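Local structure of transferrin (Manduca sexta, 6WB6) at residues A[32-37]-A[43-48]; A[74-79]-A[291-296]; A[410-415]-A[421-426]. The protein transports iron, binding a single Fe(3+) ion per molecule together with a carbonate anion. One frame throughout, in Å; residues are numbered along the deposited sequence.

How the contacts relate
Contacts 1 and 2 both belong to the iron-binding N-terminal half of this transferrin, their centres 18 Å apart and their nearest atoms about 7 Å apart. Each sets a helix against a strand, but of different sheets. In contact 2 the side chain of Y78 is about 7 Å from that of D57, a residue predicted to bind iron; the protein ligands seen on the metal are Y90 and Y204. Contact 1 lies away from the site. Contact 3 lies in the second transferrin-like half, centred 38 Å from contact 1 and 50 Å from contact 2. Strand 422-428 there is an inner strand of a four-stranded antiparallel sheet with the same strand order as the sheet containing strand 72-79 of contact 2.

Contact 1 of 3, residues A[32-37]-A[43-48]; sequences ECVPAR and LSFVQQ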
loop_
_atom_site.group_PDB
_atom_site.type_symbol
_atom_site.label_atom_id
_atom_site.label_comp_id
_atom_site.label_asym_id
_atom_site.label_seq_id
_atom_site.Cartn_x
_atom_site.Cartn_y
_atom_site.Cartn_z
ATOM N N GLU A 32 -5.931 28.285 -12.717
ATOM C CA GLU A 32 -6.883 28.007 -11.659
ATOM C C GLU A 32 -6.660 26.604 -11.137
ATOM O O GLU A 32 -6.287 25.692 -11.880
ATOM C CB GLU A 32 -8.355 28.114 -12.083
ATOM C CG GLU A 32 -8.608 28.494 -13.490
ATOM C CD GLU A 32 -10.116 28.567 -13.794
ATOM O OE1 GLU A 32 -10.920 28.118 -12.947
ATOM O OE2 GLU A 32 -10.501 29.069 -14.873
ATOM N N CYS A 33 -6.923 26.450 -9.855
ATOM C CA CYS A 33 -6.839 25.170 -9.179
ATOM C C CYS A 33 -8.203 24.478 -9.284
ATOM O O CYS A 33 -9.226 25.062 -8.911
ATOM C CB CYS A 33 -6.425 25.420 -7.731
ATOM S SG CYS A 33 -4.826 26.351 -7.589
ATOM N N VAL A 34 -8.223 23.265 -9.826
ATOM C CA VAL A 34 -9.402 22.404 -9.831
ATOM C C VAL A 34 -9.112 21.229 -8.904
ATOM O O VAL A 34 -8.205 20.438 -9.192
ATOM C CB VAL A 34 -9.742 21.905 -11.242
ATOM C CG1 VAL A 34 -11.069 21.100 -11.243
ATOM C CG2 VAL A 34 -9.784 23.050 -12.212
ATOM N N PRO A 35 -9.830 21.070 -7.790
ATOM C CA PRO A 35 -9.554 19.927 -6.916
ATOM C C PRO A 35 -10.044 18.635 -7.529
ATOM O O PRO A 35 -11.046 18.601 -8.247
ATOM C CB PRO A 35 -10.328 20.255 -5.637
ATOM C CG PRO A 35 -11.476 21.116 -6.122
ATOM C CD PRO A 35 -10.894 21.933 -7.241
ATOM N N ALA A 36 -9.322 17.556 -7.236
ATOM C CA ALA A 36 -9.815 16.225 -7.517
ATOM C C ALA A 36 -9.572 15.347 -6.304
ATOM O O ALA A 36 -8.915 15.742 -5.336
ATOM C CB ALA A 36 -9.179 15.606 -8.769
ATOM N N ARG A 37 -10.185 14.164 -6.346
ATOM C CA ARG A 37 -9.989 13.180 -5.280
ATOM C C ARG A 37 -8.530 12.750 -5.207
ATOM O O ARG A 37 -7.989 12.498 -4.121
ATOM C CB ARG A 37 -10.896 11.965 -5.534
ATOM C CG ARG A 37 -10.532 10.707 -4.720
ATOM C CD ARG A 37 -11.245 9.455 -5.239
ATOM N NE ARG A 37 -10.466 8.836 -6.298
ATOM C CZ ARG A 37 -10.842 8.729 -7.565
ATOM N NH1 ARG A 37 -12.033 9.159 -7.960
ATOM N NH2 ARG A 37 -10.033 8.147 -8.433
ATOM N N LEU A 43 -6.995 12.859 -14.113
ATOM C CA LEU A 43 -6.913 12.522 -15.532
ATOM C C LEU A 43 -8.303 12.504 -16.162
ATOM O O LEU A 43 -8.474 12.935 -17.309
ATOM C CB LEU A 43 -6.200 11.177 -15.728
ATOM C CG LEU A 43 -4.749 11.158 -15.211
ATOM C CD1 LEU A 43 -4.204 9.736 -15.158
ATOM C CD2 LEU A 43 -3.813 12.083 -16.017
ATOM N N SER A 44 -9.305 12.006 -15.423
ATOM C CA SER A 44 -10.678 12.020 -15.920
ATOM C C SER A 44 -11.152 13.454 -16.141
ATOM O O SER A 44 -11.719 13.774 -17.191
ATOM C CB SER A 44 -11.606 11.298 -14.940
ATOM O OG SER A 44 -11.496 9.893 -15.069
ATOM N N PHE A 45 -10.891 14.331 -15.165
ATOM C CA PHE A 45 -11.261 15.734 -15.301
ATOM C C PHE A 45 -10.524 16.396 -16.445
ATOM O O PHE A 45 -11.047 17.342 -17.044
ATOM C CB PHE A 45 -10.965 16.505 -14.020
ATOM C CG PHE A 45 -11.865 16.177 -12.879
ATOM C CD1 PHE A 45 -12.958 15.324 -13.037
ATOM C CD2 PHE A 45 -11.636 16.748 -11.640
ATOM C CE1 PHE A 45 -13.786 15.049 -11.973
ATOM C CE2 PHE A 45 -12.450 16.471 -10.574
ATOM C CZ PHE A 45 -13.539 15.611 -10.742
ATOM N N VAL A 46 -9.304 15.951 -16.747
ATOM C CA VAL A 46 -8.586 16.539 -17.869
ATOM C C VAL A 46 -9.233 16.108 -19.167
ATOM O O VAL A 46 -9.476 16.922 -20.059
ATOM C CB VAL A 46 -7.093 16.165 -17.852
ATOM C CG1 VAL A 46 -6.411 16.658 -19.156
ATOM C CG2 VAL A 46 -6.412 16.752 -16.636
ATOM N N GLN A 47 -9.501 14.811 -19.301
ATOM C CA GLN A 47 -10.199 14.342 -20.492
ATOM C C GLN A 47 -11.535 15.060 -20.650
ATOM O O GLN A 47 -11.904 15.473 -21.753
ATOM C CB GLN A 47 -10.423 12.834 -20.416
ATOM C CG GLN A 47 -11.174 12.287 -21.631
ATOM C CD GLN A 47 -10.443 12.582 -22.917
ATOM O OE1 GLN A 47 -9.215 12.495 -22.990
ATOM N NE2 GLN A 47 -11.188 12.957 -23.936
ATOM N N GLN A 48 -12.262 15.219 -19.550
ATOM C CA GLN A 48 -13.571 15.862 -19.529
ATOM C C GLN A 48 -13.509 17.381 -19.604
ATOM O O GLN A 48 -14.560 18.027 -19.560
ATOM C CB GLN A 48 -14.323 15.479 -18.252
ATOM C CG GLN A 48 -14.755 14.013 -18.150
ATOM C CD GLN A 48 -15.105 13.632 -16.710
ATOM O OE1 GLN A 48 -14.739 14.336 -15.767
ATOM N NE2 GLN A 48 -15.824 12.539 -16.537
#
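F45 alone carries the side of helix 43-47 that meets strand 32-36, where it touches V34, P35 and A36; the short axes approach to 9.7 Å and make an angle of 129°. Two residues before it, L43 packs on V54 and V56 of strand 53-56, while its carbonyl accepts the helical bond from Q47 N. The ring of F45 then spans the gap to the strand. Its CG is anti to the carbonyl carbon (chi1 -71°), and with chi2 at -6° the CD1 corner folds back near its own CA, so that the CD2-CE2 edge leads. P35 O lies at this edge, in the ring plane, 3.5 Å from F45 CE2. That carbonyl points away from strand 5-10, to which the backbones of V34 and A36 are hydrogen-bonded, and the aromatic C-H edge, slightly positive, is a reasonable neighbour for it. A36 CB meets the ring obliquely, 3.8 Å from F45 CE2, and V34 CG1 reaches F45 CD2 more loosely at 4.4 Å. With an alanine in place of F45, the ring edge beside P35 O is lost, and a gap would probably open between the helix and the methyl of A36. V46 turns back to the interior and packs on V54, sharing that strand with L43. Q47 is held by a hydrogen bond from D71 N to its OE1. The interface is small, burying 109 Å² over both segments, and partly exposed. A strand running directly into a helix that packs back beside it forms a beta-alpha unit, here with strand 31-36 parallel to strand 5-10, as expected of the alpha/beta fold that transferrins have in common with periplasmic-binding proteins.

Contact 2 of 3, residues A[74-79]-A[291-296]; sequences VFQEYR and EKVKQL
Q76 and Y78, two residues apart on strand 74-79, converge on V293 of helix 291-296, and this buried trio makes up the contact. Just before them, the ring of F75 packs on L286 and L289, earlier in the same helix, and the backbone O of F75 accepts a hydrogen bond from R290 NH2. Q76 heads for the helix with its CG anti to the backbone N (chi1 -160°), and a bend at chi2 turns the amide so that OE1 stands 4.0 Å from V293 CB. The two side chains come from opposite directions. NE2 of this amide is hydrogen-bonded to D323 OD1, which probably holds the amide in this rotation, but OE1 is buried against the valine with no polar partner in the model. E77 does not touch the helix segment and pairs instead with R79. Y78 crosses V293 at about a right angle, presenting its ring edge: V293 CG1 lies near the ring plane, 3.9 Å from Y78 OH and 4.3 Å from Y78 CE1. The hydroxyl is hydrogen-bonded to L312 O. L276 of strand 275-279 touches Q76, Y78 and V293 alike. At R79, NE and NH2 both donate to E77 OE2, at 2.8 and 2.7 Å, in a side-on salt bridge. The carboxylate oxygen lies in the guanidinium plane, yet both nitrogens approach it from one face of the carboxylate, well above its plane. R79 NH1 has a second partner in P84 O, and W273 packs against both members of the salt bridge. A helix laid over one face of an antiparallel sheet, with strand 72-79 between strands 275-279 and 320-327, is part of the alpha/beta core of the N-terminal transferrin lobe.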
loop_
_atom_site.group_PDB
_atom_site.type_symbol
_atom_site.label_atom_id
_atom_site.label_comp_id
_atom_site.label_asym_id
_atom_site.label_seq_id
_atom_site.Cartn_x
_atom_site.Cartn_y
_atom_site.Cartn_z
ATOM N N VAL A 74 1.132 14.584 -23.772
ATOM C CA VAL A 74 2.248 14.938 -22.902
ATOM C C VAL A 74 2.979 16.099 -23.557
ATOM O O VAL A 74 3.688 15.909 -24.541
ATOM C CB VAL A 74 3.184 13.753 -22.659
ATOM C CG1 VAL A 74 4.414 14.215 -21.874
ATOM C CG2 VAL A 74 2.422 12.648 -21.901
ATOM N N PHE A 75 2.809 17.307 -23.005
ATOM C CA PHE A 75 3.378 18.512 -23.593
ATOM C C PHE A 75 4.529 19.078 -22.780
ATOM O O PHE A 75 5.072 20.120 -23.148
ATOM C CB PHE A 75 2.290 19.589 -23.769
ATOM C CG PHE A 75 1.726 20.091 -22.473
ATOM C CD1 PHE A 75 2.303 21.158 -21.818
ATOM C CD2 PHE A 75 0.614 19.482 -21.904
ATOM C CE1 PHE A 75 1.792 21.617 -20.638
ATOM C CE2 PHE A 75 0.103 19.934 -20.705
ATOM C CZ PHE A 75 0.695 21.010 -20.078
ATOM N N GLN A 76 4.903 18.439 -21.677
ATOM C CA GLN A 76 5.958 18.961 -20.819
ATOM C C GLN A 76 6.696 17.827 -20.129
ATOM O O GLN A 76 6.062 16.933 -19.552
ATOM C CB GLN A 76 5.376 19.908 -19.766
ATOM C CG GLN A 76 6.397 20.837 -19.166
ATOM C CD GLN A 76 6.430 22.130 -19.906
ATOM O OE1 GLN A 76 6.066 23.174 -19.365
ATOM N NE2 GLN A 76 6.832 22.073 -21.169
ATOM N N GLU A 77 8.025 17.880 -20.169
ATOM C CA GLU A 77 8.876 16.933 -19.455
ATOM C C GLU A 77 9.594 17.641 -18.317
ATOM O O GLU A 77 10.123 18.746 -18.490
ATOM C CB GLU A 77 9.915 16.293 -20.383
ATOM C CG GLU A 77 9.358 15.260 -21.322
ATOM C CD GLU A 77 10.388 14.778 -22.314
ATOM O OE1 GLU A 77 10.020 14.533 -23.470
ATOM O OE2 GLU A 77 11.574 14.667 -21.944
ATOM N N TYR A 78 9.596 17.005 -17.160
ATOM C CA TYR A 78 10.429 17.405 -16.033
ATOM C C TYR A 78 11.742 16.627 -16.072
ATOM O O TYR A 78 11.744 15.390 -16.004
ATOM C CB TYR A 78 9.703 17.136 -14.717
ATOM C CG TYR A 78 8.475 17.986 -14.460
ATOM C CD1 TYR A 78 8.223 19.134 -15.210
ATOM C CD2 TYR A 78 7.570 17.637 -13.465
ATOM C CE1 TYR A 78 7.108 19.914 -14.967
ATOM C CE2 TYR A 78 6.450 18.416 -13.207
ATOM C CZ TYR A 78 6.221 19.545 -13.966
ATOM O OH TYR A 78 5.114 20.332 -13.726
ATOM N N ARG A 79 12.855 17.344 -16.175
ATOM C CA ARG A 79 14.166 16.737 -16.314
ATOM C C ARG A 79 15.064 17.220 -15.177
ATOM O O ARG A 79 14.636 17.964 -14.301
ATOM C CB ARG A 79 14.748 17.071 -17.689
ATOM C CG ARG A 79 13.818 16.683 -18.822
ATOM C CD ARG A 79 14.446 16.969 -20.161
ATOM N NE ARG A 79 13.738 16.322 -21.257
ATOM C CZ ARG A 79 14.072 16.484 -22.532
ATOM N NH1 ARG A 79 15.089 17.265 -22.866
ATOM N NH2 ARG A 79 13.410 15.867 -23.470
ATOM N N GLU A 291 5.758 28.556 -20.468
ATOM C CA GLU A 291 6.527 29.643 -19.883
ATOM C C GLU A 291 6.126 29.869 -18.434
ATOM O O GLU A 291 6.974 30.180 -17.587
ATOM C CB GLU A 291 6.307 30.888 -20.759
ATOM C CG GLU A 291 6.726 32.261 -20.215
ATOM C CD GLU A 291 5.735 33.376 -20.675
ATOM O OE1 GLU A 291 4.500 33.124 -20.700
ATOM O OE2 GLU A 291 6.181 34.484 -21.024
ATOM N N LYS A 292 4.838 29.727 -18.133
ATOM C CA LYS A 292 4.372 29.864 -16.760
ATOM C C LYS A 292 4.930 28.763 -15.861
ATOM O O LYS A 292 5.455 29.036 -14.777
ATOM C CB LYS A 292 2.849 29.845 -16.725
ATOM C CG LYS A 292 2.297 29.964 -15.332
ATOM C CD LYS A 292 2.307 31.388 -14.828
ATOM C CE LYS A 292 1.751 31.418 -13.432
ATOM N NZ LYS A 292 1.832 32.739 -12.819
ATOM N N VAL A 293 4.775 27.507 -16.263
ATOM C CA VAL A 293 5.296 26.405 -15.455
ATOM C C VAL A 293 6.807 26.536 -15.277
ATOM O O VAL A 293 7.333 26.394 -14.166
ATOM C CB VAL A 293 4.907 25.058 -16.088
ATOM C CG1 VAL A 293 5.498 23.907 -15.284
ATOM C CG2 VAL A 293 3.399 24.948 -16.122
ATOM N N LYS A 294 7.529 26.810 -16.366
ATOM C CA LYS A 294 8.974 27.008 -16.258
ATOM C C LYS A 294 9.314 28.068 -15.225
ATOM O O LYS A 294 10.293 27.936 -14.484
ATOM C CB LYS A 294 9.565 27.376 -17.628
ATOM C CG LYS A 294 9.646 26.221 -18.620
ATOM C CD LYS A 294 10.182 26.636 -20.003
ATOM C CE LYS A 294 11.514 27.437 -19.935
ATOM N NZ LYS A 294 12.646 26.741 -19.247
ATOM N N GLN A 295 8.509 29.136 -15.154
ATOM C CA GLN A 295 8.818 30.226 -14.228
ATOM C C GLN A 295 8.546 29.830 -12.786
ATOM O O GLN A 295 9.331 30.157 -11.891
ATOM C CB GLN A 295 8.019 31.478 -14.606
ATOM C CG GLN A 295 8.696 32.260 -15.692
ATOM C CD GLN A 295 7.792 33.268 -16.344
ATOM O OE1 GLN A 295 6.749 33.637 -15.791
ATOM N NE2 GLN A 295 8.179 33.721 -17.535
ATOM N N LEU A 296 7.432 29.134 -12.542
ATOM C CA LEU A 296 7.155 28.608 -11.214
ATOM C C LEU A 296 8.236 27.627 -10.778
ATOM O O LEU A 296 8.638 27.616 -9.605
ATOM C CB LEU A 296 5.778 27.919 -11.194
ATOM C CG LEU A 296 4.565 28.835 -11.382
ATOM C CD1 LEU A 296 3.273 28.035 -11.690
ATOM C CD2 LEU A 296 4.401 29.666 -10.121
#

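Contact 3 of 3, residues A[410-415]-A[421-426]; sequences MRVAAA and LHPVFH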
loop_
_atom_site.group_PDB
_atom_site.type_symbol
_atom_site.label_atom_id
_atom_site.label_comp_id
_atom_site.label_asym_id
_atom_site.label_seq_id
_atom_site.Cartn_x
_atom_site.Cartn_y
_atom_site.Cartn_z
ATOM N N MET A 410 -18.504 -8.365 13.997
ATOM C CA MET A 410 -18.592 -9.740 14.457
ATOM C C MET A 410 -19.175 -10.694 13.418
ATOM O O MET A 410 -19.559 -11.812 13.773
ATOM C CB MET A 410 -19.427 -9.804 15.740
ATOM C CG MET A 410 -18.946 -8.860 16.864
ATOM S SD MET A 410 -19.359 -7.101 16.666
ATOM C CE MET A 410 -21.165 -7.132 16.624
ATOM N N ARG A 411 -19.231 -10.299 12.152
ATOM C CA ARG A 411 -19.755 -11.173 11.114
ATOM C C ARG A 411 -18.684 -12.041 10.467
ATOM O O ARG A 411 -19.019 -12.866 9.609
ATOM C CB ARG A 411 -20.473 -10.348 10.049
ATOM C CG ARG A 411 -21.732 -9.692 10.580
ATOM C CD ARG A 411 -22.570 -9.014 9.504
ATOM N NE ARG A 411 -21.922 -7.845 8.912
ATOM C CZ ARG A 411 -21.682 -6.701 9.551
ATOM N NH1 ARG A 411 -22.004 -6.546 10.826
ATOM N NH2 ARG A 411 -21.110 -5.704 8.907
ATOM N N VAL A 412 -17.417 -11.898 10.874
ATOM C CA VAL A 412 -16.340 -12.701 10.290
ATOM C C VAL A 412 -16.461 -14.166 10.709
ATOM O O VAL A 412 -16.237 -15.077 9.907
ATOM C CB VAL A 412 -14.961 -12.132 10.682
ATOM C CG1 VAL A 412 -13.836 -12.957 10.050
ATOM C CG2 VAL A 412 -14.836 -10.676 10.278
ATOM N N ALA A 413 -16.766 -14.425 11.975
ATOM C CA ALA A 413 -16.917 -15.807 12.393
ATOM C C ALA A 413 -18.181 -16.413 11.794
ATOM O O ALA A 413 -18.164 -17.547 11.307
ATOM C CB ALA A 413 -16.940 -15.901 13.914
ATOM N N ALA A 414 -19.281 -15.665 11.816
ATOM C CA ALA A 414 -20.495 -16.097 11.127
ATOM C C ALA A 414 -20.219 -16.440 9.674
ATOM O O ALA A 414 -20.646 -17.484 9.176
ATOM C CB ALA A 414 -21.556 -15.000 11.201
ATOM N N ALA A 415 -19.511 -15.558 8.967
ATOM C CA ALA A 415 -19.251 -15.793 7.552
ATOM C C ALA A 415 -18.409 -17.038 7.332
ATOM O O ALA A 415 -18.524 -17.682 6.283
ATOM C CB ALA A 415 -18.565 -14.578 6.945
ATOM N N LEU A 421 -15.481 -19.655 4.623
ATOM C CA LEU A 421 -14.463 -18.680 4.276
ATOM C C LEU A 421 -13.568 -18.437 5.477
ATOM O O LEU A 421 -13.877 -18.832 6.600
ATOM C CB LEU A 421 -15.109 -17.372 3.816
ATOM C CG LEU A 421 -16.138 -17.546 2.702
ATOM C CD1 LEU A 421 -16.884 -16.232 2.481
ATOM C CD2 LEU A 421 -15.429 -17.993 1.451
ATOM N N HIS A 422 -12.464 -17.729 5.238
ATOM C CA HIS A 422 -11.512 -17.450 6.294
ATOM C C HIS A 422 -10.860 -16.093 6.048
ATOM O O HIS A 422 -10.679 -15.687 4.894
ATOM C CB HIS A 422 -10.444 -18.552 6.357
ATOM C CG HIS A 422 -9.466 -18.506 5.223
ATOM N ND1 HIS A 422 -9.705 -19.111 4.003
ATOM C CD2 HIS A 422 -8.239 -17.939 5.127
ATOM C CE1 HIS A 422 -8.666 -18.924 3.209
ATOM N NE2 HIS A 422 -7.762 -18.214 3.867
ATOM N N PRO A 423 -10.477 -15.386 7.102
ATOM C CA PRO A 423 -9.929 -14.034 6.911
ATOM C C PRO A 423 -8.540 -14.084 6.322
ATOM O O PRO A 423 -7.747 -14.961 6.656
ATOM C CB PRO A 423 -9.916 -13.444 8.322
ATOM C CG PRO A 423 -9.931 -14.592 9.238
ATOM C CD PRO A 423 -10.567 -15.764 8.518
ATOM N N VAL A 424 -8.250 -13.135 5.432
ATOM C CA VAL A 424 -6.945 -13.029 4.789
ATOM C C VAL A 424 -6.184 -11.810 5.276
ATOM O O VAL A 424 -4.981 -11.886 5.546
ATOM C CB VAL A 424 -7.088 -13.008 3.250
ATOM C CG1 VAL A 424 -5.719 -12.716 2.567
ATOM C CG2 VAL A 424 -7.659 -14.309 2.750
ATOM N N PHE A 425 -6.860 -10.666 5.354
ATOM C CA PHE A 425 -6.255 -9.448 5.885
ATOM C C PHE A 425 -7.380 -8.560 6.386
ATOM O O PHE A 425 -8.549 -8.736 6.012
ATOM C CB PHE A 425 -5.414 -8.727 4.841
ATOM C CG PHE A 425 -6.195 -8.275 3.640
ATOM C CD1 PHE A 425 -6.348 -9.104 2.544
ATOM C CD2 PHE A 425 -6.797 -7.027 3.619
ATOM C CE1 PHE A 425 -7.081 -8.699 1.444
ATOM C CE2 PHE A 425 -7.527 -6.624 2.522
ATOM C CZ PHE A 425 -7.667 -7.456 1.435
ATOM N N HIS A 426 -7.011 -7.633 7.260
ATOM C CA HIS A 426 -7.951 -6.783 7.968
ATOM C C HIS A 426 -7.395 -5.365 8.016
ATOM O O HIS A 426 -6.210 -5.127 7.738
ATOM C CB HIS A 426 -8.192 -7.307 9.380
ATOM C CG HIS A 426 -6.943 -7.371 10.192
ATOM N ND1 HIS A 426 -6.239 -8.539 10.389
ATOM C CD2 HIS A 426 -6.245 -6.398 10.828
ATOM C CE1 HIS A 426 -5.184 -8.288 11.143
ATOM N NE2 HIS A 426 -5.164 -6.994 11.416
#
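V412 and P423 form the apolar part of the interface between helix 411-415 and strand 422-426. One methyl of the valine, CG1, lies 4.3 Å from P423 CG at the ring corner. It reaches there because CG1 stands anti to the backbone N (chi1 -179°), which throws that branch outward from the helix. T587 of strand 587-590 touches both residues, so the valine and the proline are packed against a common third partner, and F647 of helix 644-659 comes onto the proline as well. One turn further along, A415 and L421 meet mainly through backbone: A415 O is 4.0 Å from L421 N, too long for a hydrogen bond, and the same oxygen lies 4.2 Å from L421 CB. The leucine side chain packs on V589 of strand 587-590. This alpha-to-beta step belongs to the alpha/beta fold of the second transferrin-like half, where strand 422-428 lies between strands 587-590 and 638-641 of a four-stranded antiparallel sheet. All four touching residues are buried, although the two segments cover just 131 Å² of each other in sum, because neighbouring strands and helices supply much of the packing around them. Away from the strand the helix is more loosely surrounded: R411 is exposed, its NE making a salt bridge with E390, and A414 is partly exposed and packs on H654. On the strand, H422, also partly exposed, points away from the helix, its NE2 hydrogen-bonded to D597 OD1. Further along the strand the chain leaves the helix behind, and the ring of F425 stacks with that of W588.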